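Local coordinates for protein ferritin (Pseudo-nitzschia multiseries, PDB 4IWK) that probably stores iron in soluble, non-toxic form by oxidising ferrous iron with dioxygen at ferroxidase sites and depositing it as ferric mineral inside a 24-subunit shell, at residues I28-D31 with G37-A40; S20-S25 with L92-A97; L43-E48 with V129-K134. All blocks are in the same frame, centred on the assembly; numbering follows the deposited sequence.

How the contacts relate
All three contacts belong to the ferritin four-helix bundle but differ in depth and chemistry. Contact 1 lies at one end, about 16 Å from the chain centre, where helices 3-32 and 36-62 meet beside their turn; it is a mainly apolar, buried pairing that includes a methionine-aromatic contact. Contacts 2 and 3 lie near the middle, their centres about 9 Å apart, and join helix 3-32 to 84-111 and helix 36-62 to 115-145. Both carry carboxylates that share one ferric ion. Contact 2 mixes leucine and valine packing with a tyrosine hydrogen bond, whereas contact 3 is almost wholly acidic, its glutamates held together by metal.

Contact 1: I28-D31 with G37-A40; sequences IWFD and GMAA
At the closed end of an alpha-alpha hairpin, where helix 3-32 turns back into helix 36-62, Phe30 packs against Met38 and Ala39 of the returning helix. The backbones approach to 5.0 Å between the CA atoms of Phe30 and Ala39, a closeness that the small alanine permits. The Phe30 ring presents one face to Met38. The CB of Met38 sits 3.5 Å from the centroid of the Phe30 ring and only 3° from its normal, so this methylene makes a CH-pi contact squarely over the centre and is almost equally distant from all six ring carbons. Met38 then runs on in an extended chain, chi2 176°, which carries its sulfur from the centre toward the rim. There SD of Met38 lies 3.5 Å from CE1 of Phe30, and the Met-aromatic contact it makes is oblique, with SD 37° off the ring normal. CB of Met38 therefore covers the face, while the sulfur bears on CE1 and CZ. Nearer the backbone, CB of Phe30 touches CB of Ala39 at 3.7 Å, closing the gap between the two helices. The same methyl group also meets the carboxylate of Asp31, with Asp31 OD1 3.2 Å from CB of Ala39, a van der Waals approach without a hydrogen bond. In other structures of this protein Asp31 and the nearby Glu36 bind iron or zinc, although no such ion is bound to this chain here. Trp88 of helix 84-111 meets both the Phe30 ring and Met38, and Val87 from the same helix also reaches Phe30. Outward, Ile28 and Asp31 pack on Val57 and Asn61 of a second subunit, so the hairpin end is held between helix 84-111 and a neighbouring chain.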
loop_
_atom_site.group_PDB
_atom_site.type_symbol
_atom_site.label_atom_id
_atom_site.label_comp_id
_atom_site.label_asym_id
_atom_site.label_seq_id
_atom_site.Cartn_x
_atom_site.Cartn_y
_atom_site.Cartn_z
ATOM N N ILE A 28 39.398 23.181 -19.907
ATOM C CA ILE A 28 39.303 24.635 -20.304
ATOM C C ILE A 28 39.501 24.732 -21.798
ATOM O O ILE A 28 38.728 25.390 -22.477
ATOM C CB ILE A 28 40.375 25.450 -19.511
ATOM C CG1 ILE A 28 39.989 25.516 -18.030
ATOM C CG2 ILE A 28 40.477 26.809 -20.179
ATOM C CD1 ILE A 28 41.173 26.021 -17.190
ATOM N N TRP A 29 40.512 24.024 -22.364
ATOM C CA TRP A 29 40.701 24.080 -23.784
ATOM C C TRP A 29 39.447 23.626 -24.497
ATOM O O TRP A 29 39.004 24.238 -25.482
ATOM C CB TRP A 29 41.966 23.214 -24.186
ATOM C CG TRP A 29 42.313 23.491 -25.627
ATOM C CD1 TRP A 29 43.246 24.420 -26.081
ATOM C CD2 TRP A 29 41.733 22.874 -26.787
ATOM N NE1 TRP A 29 43.254 24.414 -27.474
ATOM C CE2 TRP A 29 42.337 23.489 -27.936
ATOM C CE3 TRP A 29 40.715 21.928 -26.976
ATOM C CZ2 TRP A 29 41.987 23.093 -29.292
ATOM C CZ3 TRP A 29 40.342 21.539 -28.297
ATOM C CH2 TRP A 29 40.967 22.174 -29.457
ATOM N N PHE A 30 38.894 22.460 -24.098
ATOM C CA PHE A 30 37.708 21.955 -24.773
ATOM C C PHE A 30 36.554 22.961 -24.648
ATOM O O PHE A 30 35.877 23.174 -25.638
ATOM C CB PHE A 30 37.305 20.640 -24.113
ATOM C CG PHE A 30 38.150 19.488 -24.614
ATOM C CD1 PHE A 30 38.357 19.332 -25.977
ATOM C CD2 PHE A 30 38.727 18.592 -23.736
ATOM C CE1 PHE A 30 39.106 18.240 -26.507
ATOM C CE2 PHE A 30 39.473 17.489 -24.244
ATOM C CZ PHE A 30 39.681 17.329 -25.632
ATOM N N ASP A 31 36.342 23.552 -23.466
ATOM C CA ASP A 31 35.161 24.445 -23.293
ATOM C C ASP A 31 35.383 25.676 -24.125
ATOM O O ASP A 31 34.449 26.179 -24.746
ATOM C CB ASP A 31 34.997 24.847 -21.826
ATOM C CG ASP A 31 34.042 23.960 -21.087
ATOM O OD1 ASP A 31 33.080 23.397 -21.684
ATOM O OD2 ASP A 31 34.196 23.781 -19.846
ATOM N N GLY A 37 31.187 18.216 -24.406
ATOM C CA GLY A 37 31.158 16.817 -23.974
ATOM C C GLY A 37 32.568 16.360 -23.505
ATOM O O GLY A 37 32.726 15.833 -22.387
ATOM N N MET A 38 33.579 16.676 -24.289
ATOM C CA MET A 38 34.979 16.306 -23.947
ATOM C C MET A 38 35.356 17.138 -22.739
ATOM O O MET A 38 36.069 16.598 -21.886
ATOM C CB MET A 38 35.956 16.570 -25.143
ATOM C CG MET A 38 35.603 15.633 -26.318
ATOM S SD MET A 38 36.652 16.021 -27.711
ATOM C CE MET A 38 35.927 14.856 -29.024
ATOM N N ALA A 39 34.862 18.393 -22.583
ATOM C CA ALA A 39 35.237 19.168 -21.402
ATOM C C ALA A 39 34.694 18.500 -20.177
ATOM O O ALA A 39 35.377 18.428 -19.151
ATOM C CB ALA A 39 34.672 20.588 -21.563
ATOM N N ALA A 40 33.449 18.040 -20.242
ATOM C CA ALA A 40 32.856 17.429 -18.992
ATOM C C ALA A 40 33.565 16.139 -18.635
ATOM O O ALA A 40 33.779 15.913 -17.425
ATOM C CB ALA A 40 31.364 17.170 -19.257
#

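Contact 2: S20-S25 with L92-A97; sequences SQVYLS and LELEQA. With FE (Fe (III) ion), chain I.
Tyr23 and Glu95 each carry CG beside the backbone N, and a bend at chi2 (-64°) in Glu95 brings its carboxylate to the phenol. The two side chains cross at about a right angle, with OE2 of Glu95 at the edge of the Tyr23 ring and in its plane; the carboxylate itself is turned 51° from the ring. Glu95 OE2 accepts from Tyr23 OH at 2.6 Å through its anti lone pair, the one directed away from OE1. Glu95 OE2 also binds a ferric ion at 2.1 Å, so it is gripped by metal and phenol together, and Tyr23 acts as a second-shell residue that orients an iron ligand. Glu95 OE1 lies 2.6 Å from the same iron, a much longer approach, and also accepts a 3.1 Å hydrogen bond from water 1, itself a ligand of that ion. Glu49 and Glu131 complete the site with a second water, an arrangement belonging to the ferroxidase centre of ferritins. Alongside this polar pair, CD2 of Leu94 fits against CE1 of Tyr23 at 3.7 Å and CG1 of Val22 at 3.8 Å. Helix segments 20-25 and 92-97 run antiparallel at 172°, their axes 10.9 Å apart, while Met42 and Glu45 of helix 36-62 and Ile135 of helix 115-145 pack on Tyr23.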
loop_
_atom_site.group_PDB
_atom_site.type_symbol
_atom_site.label_atom_id
_atom_site.label_comp_id
_atom_site.label_asym_id
_atom_site.label_seq_id
_atom_site.Cartn_x
_atom_site.Cartn_y
_atom_site.Cartn_z
ATOM N N SER A 20 45.489 16.024 -11.965
ATOM C CA SER A 20 44.200 16.713 -11.792
ATOM C C SER A 20 44.198 18.073 -12.502
ATOM O O SER A 20 43.209 18.459 -13.153
ATOM C CB SER A 20 43.959 16.876 -10.295
ATOM O OG SER A 20 42.696 17.511 -10.125
ATOM N N GLN A 21 45.324 18.795 -12.348
ATOM C CA GLN A 21 45.411 20.154 -12.949
ATOM C C GLN A 21 45.529 20.068 -14.449
ATOM O O GLN A 21 45.011 20.936 -15.196
ATOM C CB GLN A 21 46.657 20.935 -12.370
ATOM C CG GLN A 21 46.411 21.401 -10.943
ATOM C CD GLN A 21 45.330 22.538 -10.974
ATOM O OE1 GLN A 21 44.155 22.201 -10.790
ATOM N NE2 GLN A 21 45.720 23.792 -11.243
ATOM N N VAL A 22 46.260 19.051 -14.966
ATOM C CA VAL A 22 46.321 18.886 -16.412
ATOM C C VAL A 22 44.906 18.577 -17.017
ATOM O O VAL A 22 44.502 19.142 -18.080
ATOM C CB VAL A 22 47.338 17.784 -16.763
ATOM C CG1 VAL A 22 47.265 17.497 -18.304
ATOM C CG2 VAL A 22 48.799 18.266 -16.390
ATOM N N TYR A 23 44.171 17.694 -16.361
ATOM C CA TYR A 23 42.774 17.452 -16.819
ATOM C C TYR A 23 41.962 18.702 -16.747
ATOM O O TYR A 23 41.168 18.932 -17.678
ATOM C CB TYR A 23 42.167 16.341 -15.897
ATOM C CG TYR A 23 42.483 14.958 -16.439
ATOM C CD1 TYR A 23 43.175 14.017 -15.683
ATOM C CD2 TYR A 23 41.853 14.521 -17.606
ATOM C CE1 TYR A 23 43.420 12.690 -16.161
ATOM C CE2 TYR A 23 42.029 13.212 -18.088
ATOM C CZ TYR A 23 42.787 12.319 -17.349
ATOM O OH TYR A 23 42.978 11.006 -17.754
ATOM N N LEU A 24 42.178 19.568 -15.714
ATOM C CA LEU A 24 41.360 20.773 -15.663
ATOM C C LEU A 24 41.805 21.666 -16.846
ATOM O O LEU A 24 40.953 22.271 -17.513
ATOM C CB LEU A 24 41.628 21.514 -14.336
ATOM C CG LEU A 24 40.935 22.876 -14.229
ATOM C CD1 LEU A 24 39.401 22.609 -14.287
ATOM C CD2 LEU A 24 41.251 23.533 -12.887
ATOM N N SER A 25 43.114 21.760 -17.129
ATOM C CA SER A 25 43.561 22.526 -18.302
ATOM C C SER A 25 42.925 22.009 -19.630
ATOM O O SER A 25 42.516 22.832 -20.477
ATOM C CB SER A 25 45.103 22.545 -18.391
ATOM O OG SER A 25 45.651 21.327 -18.889
ATOM N N LEU A 92 46.703 10.904 -22.826
ATOM C CA LEU A 92 47.286 9.513 -22.836
ATOM C C LEU A 92 48.663 9.509 -22.211
ATOM O O LEU A 92 48.964 8.684 -21.317
ATOM C CB LEU A 92 47.360 9.031 -24.296
ATOM C CG LEU A 92 48.026 7.599 -24.322
ATOM C CD1 LEU A 92 47.194 6.553 -23.621
ATOM C CD2 LEU A 92 48.229 7.266 -25.801
ATOM N N GLU A 93 49.510 10.437 -22.605
ATOM C CA GLU A 93 50.849 10.558 -22.032
ATOM C C GLU A 93 50.829 10.781 -20.531
ATOM O O GLU A 93 51.675 10.228 -19.844
ATOM C CB GLU A 93 51.596 11.662 -22.745
ATOM C CG GLU A 93 51.984 11.225 -24.143
ATOM C CD GLU A 93 52.470 12.394 -24.977
ATOM O OE1 GLU A 93 52.822 13.398 -24.405
ATOM O OE2 GLU A 93 52.505 12.313 -26.210
ATOM N N LEU A 94 49.885 11.658 -20.064
ATOM C CA LEU A 94 49.721 11.930 -18.630
ATOM C C LEU A 94 49.421 10.585 -17.898
ATOM O O LEU A 94 50.021 10.303 -16.824
ATOM C CB LEU A 94 48.543 12.878 -18.443
ATOM C CG LEU A 94 48.189 13.226 -16.978
ATOM C CD1 LEU A 94 49.301 14.078 -16.356
ATOM C CD2 LEU A 94 46.817 13.933 -16.991
ATOM N N GLU A 95 48.457 9.843 -18.408
ATOM C CA GLU A 95 48.077 8.543 -17.782
ATOM C C GLU A 95 49.268 7.562 -17.783
ATOM O O GLU A 95 49.454 6.854 -16.742
ATOM C CB GLU A 95 46.831 7.944 -18.362
ATOM C CG GLU A 95 45.544 8.731 -17.924
ATOM C CD GLU A 95 45.220 8.735 -16.469
ATOM O OE1 GLU A 95 45.897 8.044 -15.693
ATOM O OE2 GLU A 95 44.194 9.382 -16.187
ATOM N N GLN A 96 50.043 7.573 -18.853
ATOM C CA GLN A 96 51.229 6.711 -18.910
ATOM C C GLN A 96 52.221 7.112 -17.849
ATOM O O GLN A 96 52.833 6.245 -17.166
ATOM C CB GLN A 96 51.865 6.727 -20.259
ATOM C CG GLN A 96 50.959 6.025 -21.271
ATOM C CD GLN A 96 51.369 6.289 -22.714
ATOM O OE1 GLN A 96 52.143 7.198 -22.973
ATOM N NE2 GLN A 96 50.844 5.479 -23.659
ATOM N N ALA A 97 52.367 8.437 -17.628
ATOM C CA ALA A 97 53.136 8.929 -16.503
ATOM C C ALA A 97 52.656 8.546 -15.132
ATOM O O ALA A 97 53.482 8.307 -14.214
ATOM C CB ALA A 97 53.324 10.469 -16.575
HETATM FE FE FE I . 43.931 8.845 -14.168
HETATM O O HOH W 1 44.962 8.043 -12.765
HETATM O O HOH W 2 42.179 9.128 -13.736
#

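Contact 3: L43-E48 with V129-K134; sequences LAESAE and VNEEDK. With FE (Fe (III) ion), chain I.
The carboxylates of Glu48 and Glu131 approach from opposite directions with their planes turned 36° apart, and they meet through one oxygen each. OE2 of Glu48 lies 2.6 Å from OE2 of Glu131. This is not a hydrogen bond: both oxygens are ligands of one ferric ion, which draws the two acidic groups together and probably offsets their mutual repulsion. OE1 of Glu45 is a ligand of the same ion, yet it remains 4.2 Å from OE2 of Glu131, so the metal links these two groups without direct contact. The other oxygen of Glu131 serves a neighbouring iron: Glu131 OE1 binds it at 2.1 Å. Glu131 OE2 lies 3.3 Å from that second ion, so the carboxylate bridges two irons with one oxygen for each. Glu49 and Glu95 supply the remaining carboxylate ligands of the OE1-bound iron. The arrangement belongs to the carboxylate-lined, metal-binding interior of the ferritin four-helix bundle, and the ion held by Glu45, Glu48 and Glu131 is consistent with the third iron site that some ferritins carry next to the diiron centre. Different chain shapes take the two glutamates of helix 36-62 to one metal. Glu48, with CG anti to the backbone N, chi1 -175°, stays extended and spans the gap to helix 115-145, whereas Glu45 bends at chi2, -69°. Lys134 brings a positive charge to the same region, but its NZ is 5.7 Å from OE2 of Glu45, too far for a direct salt bridge. His52 of helix 36-62 packs on Glu131. On the flanks, Ser46 OG is hydrogen-bonded to Arg50 of a second subunit and Asn130 accepts a hydrogen bond from Lys62 of a third.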
loop_
_atom_site.group_PDB
_atom_site.type_symbol
_atom_site.label_atom_id
_atom_site.label_comp_id
_atom_site.label_asym_id
_atom_site.label_seq_id
_atom_site.Cartn_x
_atom_site.Cartn_y
_atom_site.Cartn_z
ATOM N N LEU A 43 36.726 17.326 -16.867
ATOM C CA LEU A 43 36.410 17.773 -15.501
ATOM C C LEU A 43 36.174 16.602 -14.514
ATOM O O LEU A 43 36.657 16.670 -13.391
ATOM C CB LEU A 43 35.245 18.799 -15.630
ATOM C CG LEU A 43 35.105 19.630 -14.427
ATOM C CD1 LEU A 43 36.238 20.669 -14.466
ATOM C CD2 LEU A 43 33.744 20.283 -14.699
ATOM N N ALA A 44 35.488 15.537 -14.973
ATOM C CA ALA A 44 35.224 14.396 -14.107
ATOM C C ALA A 44 36.579 13.757 -13.799
ATOM O O ALA A 44 36.803 13.376 -12.654
ATOM C CB ALA A 44 34.254 13.430 -14.819
ATOM N N GLU A 45 37.449 13.598 -14.800
ATOM C CA GLU A 45 38.753 13.062 -14.469
ATOM C C GLU A 45 39.599 13.963 -13.604
ATOM O O GLU A 45 40.402 13.392 -12.786
ATOM C CB GLU A 45 39.594 12.889 -15.734
ATOM C CG GLU A 45 39.102 11.729 -16.577
ATOM C CD GLU A 45 39.400 10.442 -15.845
ATOM O OE1 GLU A 45 40.473 10.323 -15.178
ATOM O OE2 GLU A 45 38.490 9.612 -15.934
ATOM N N SER A 46 39.515 15.287 -13.728
ATOM C CA SER A 46 40.293 16.142 -12.825
ATOM C C SER A 46 39.846 15.827 -11.355
ATOM O O SER A 46 40.707 15.779 -10.471
ATOM C CB SER A 46 39.931 17.607 -13.126
ATOM O OG SER A 46 40.604 18.447 -12.250
ATOM N N ALA A 47 38.549 15.624 -11.134
ATOM C CA ALA A 47 38.111 15.349 -9.750
ATOM C C ALA A 47 38.599 13.954 -9.344
ATOM O O ALA A 47 38.979 13.790 -8.158
ATOM C CB ALA A 47 36.560 15.382 -9.708
ATOM N N GLU A 48 38.580 12.981 -10.253
ATOM C CA GLU A 48 38.967 11.576 -9.904
ATOM C C GLU A 48 40.454 11.578 -9.549
ATOM O O GLU A 48 40.846 10.933 -8.589
ATOM C CB GLU A 48 38.635 10.690 -11.082
ATOM C CG GLU A 48 38.879 9.249 -10.738
ATOM C CD GLU A 48 38.836 8.456 -11.999
ATOM O OE1 GLU A 48 37.683 8.179 -12.478
ATOM O OE2 GLU A 48 39.960 8.234 -12.547
ATOM N N VAL A 129 45.480 0.220 -15.751
ATOM C CA VAL A 129 45.270 -0.553 -16.977
ATOM C C VAL A 129 43.944 -0.146 -17.631
ATOM O O VAL A 129 43.859 0.043 -18.858
ATOM C CB VAL A 129 45.224 -2.094 -16.610
ATOM C CG1 VAL A 129 44.670 -2.897 -17.781
ATOM C CG2 VAL A 129 46.622 -2.499 -16.180
ATOM N N ASN A 130 42.904 0.044 -16.835
ATOM C CA ASN A 130 41.612 0.379 -17.407
ATOM C C ASN A 130 41.629 1.809 -18.002
ATOM O O ASN A 130 41.105 2.039 -19.085
ATOM C CB ASN A 130 40.578 0.309 -16.334
ATOM C CG ASN A 130 40.233 -1.170 -15.977
ATOM O OD1 ASN A 130 40.685 -2.108 -16.667
ATOM N ND2 ASN A 130 39.535 -1.383 -14.824
ATOM N N GLU A 131 42.283 2.705 -17.278
ATOM C CA GLU A 131 42.304 4.138 -17.756
ATOM C C GLU A 131 43.140 4.250 -19.015
ATOM O O GLU A 131 42.696 4.957 -20.033
ATOM C CB GLU A 131 42.921 5.060 -16.706
ATOM C CG GLU A 131 42.014 5.116 -15.471
ATOM C CD GLU A 131 42.303 6.315 -14.609
ATOM O OE1 GLU A 131 43.314 6.971 -14.947
ATOM O OE2 GLU A 131 41.597 6.552 -13.631
ATOM N N GLU A 132 44.299 3.587 -19.075
ATOM C CA GLU A 132 45.088 3.696 -20.324
ATOM C C GLU A 132 44.305 3.102 -21.517
ATOM O O GLU A 132 44.401 3.639 -22.659
ATOM C CB GLU A 132 46.441 3.031 -20.205
ATOM C CG GLU A 132 47.415 3.814 -19.292
ATOM C CD GLU A 132 48.837 3.312 -19.392
ATOM O OE1 GLU A 132 49.216 2.819 -20.469
ATOM O OE2 GLU A 132 49.554 3.283 -18.398
ATOM N N ASP A 133 43.591 2.019 -21.288
ATOM C CA ASP A 133 42.869 1.403 -22.373
ATOM C C ASP A 133 41.759 2.352 -22.851
ATOM O O ASP A 133 41.588 2.483 -24.085
ATOM C CB ASP A 133 42.207 0.091 -21.840
ATOM C CG ASP A 133 41.232 -0.536 -22.836
ATOM O OD1 ASP A 133 41.715 -1.006 -23.867
ATOM O OD2 ASP A 133 40.053 -0.541 -22.550
ATOM N N LYS A 134 40.980 2.942 -21.916
ATOM C CA LYS A 134 39.863 3.829 -22.233
ATOM C C LYS A 134 40.418 5.072 -23.023
ATOM O O LYS A 134 39.845 5.425 -24.062
ATOM C CB LYS A 134 39.216 4.268 -20.916
ATOM C CG LYS A 134 38.134 5.287 -21.133
ATOM C CD LYS A 134 36.986 5.006 -20.188
ATOM C CE LYS A 134 35.972 6.217 -20.230
ATOM N NZ LYS A 134 35.008 6.240 -19.025
HETATM FE FE FE I . 43.931 8.845 -14.168
HETATM O O HOH W 1 44.962 8.043 -12.765
HETATM O O HOH W 2 42.179 9.128 -13.736
#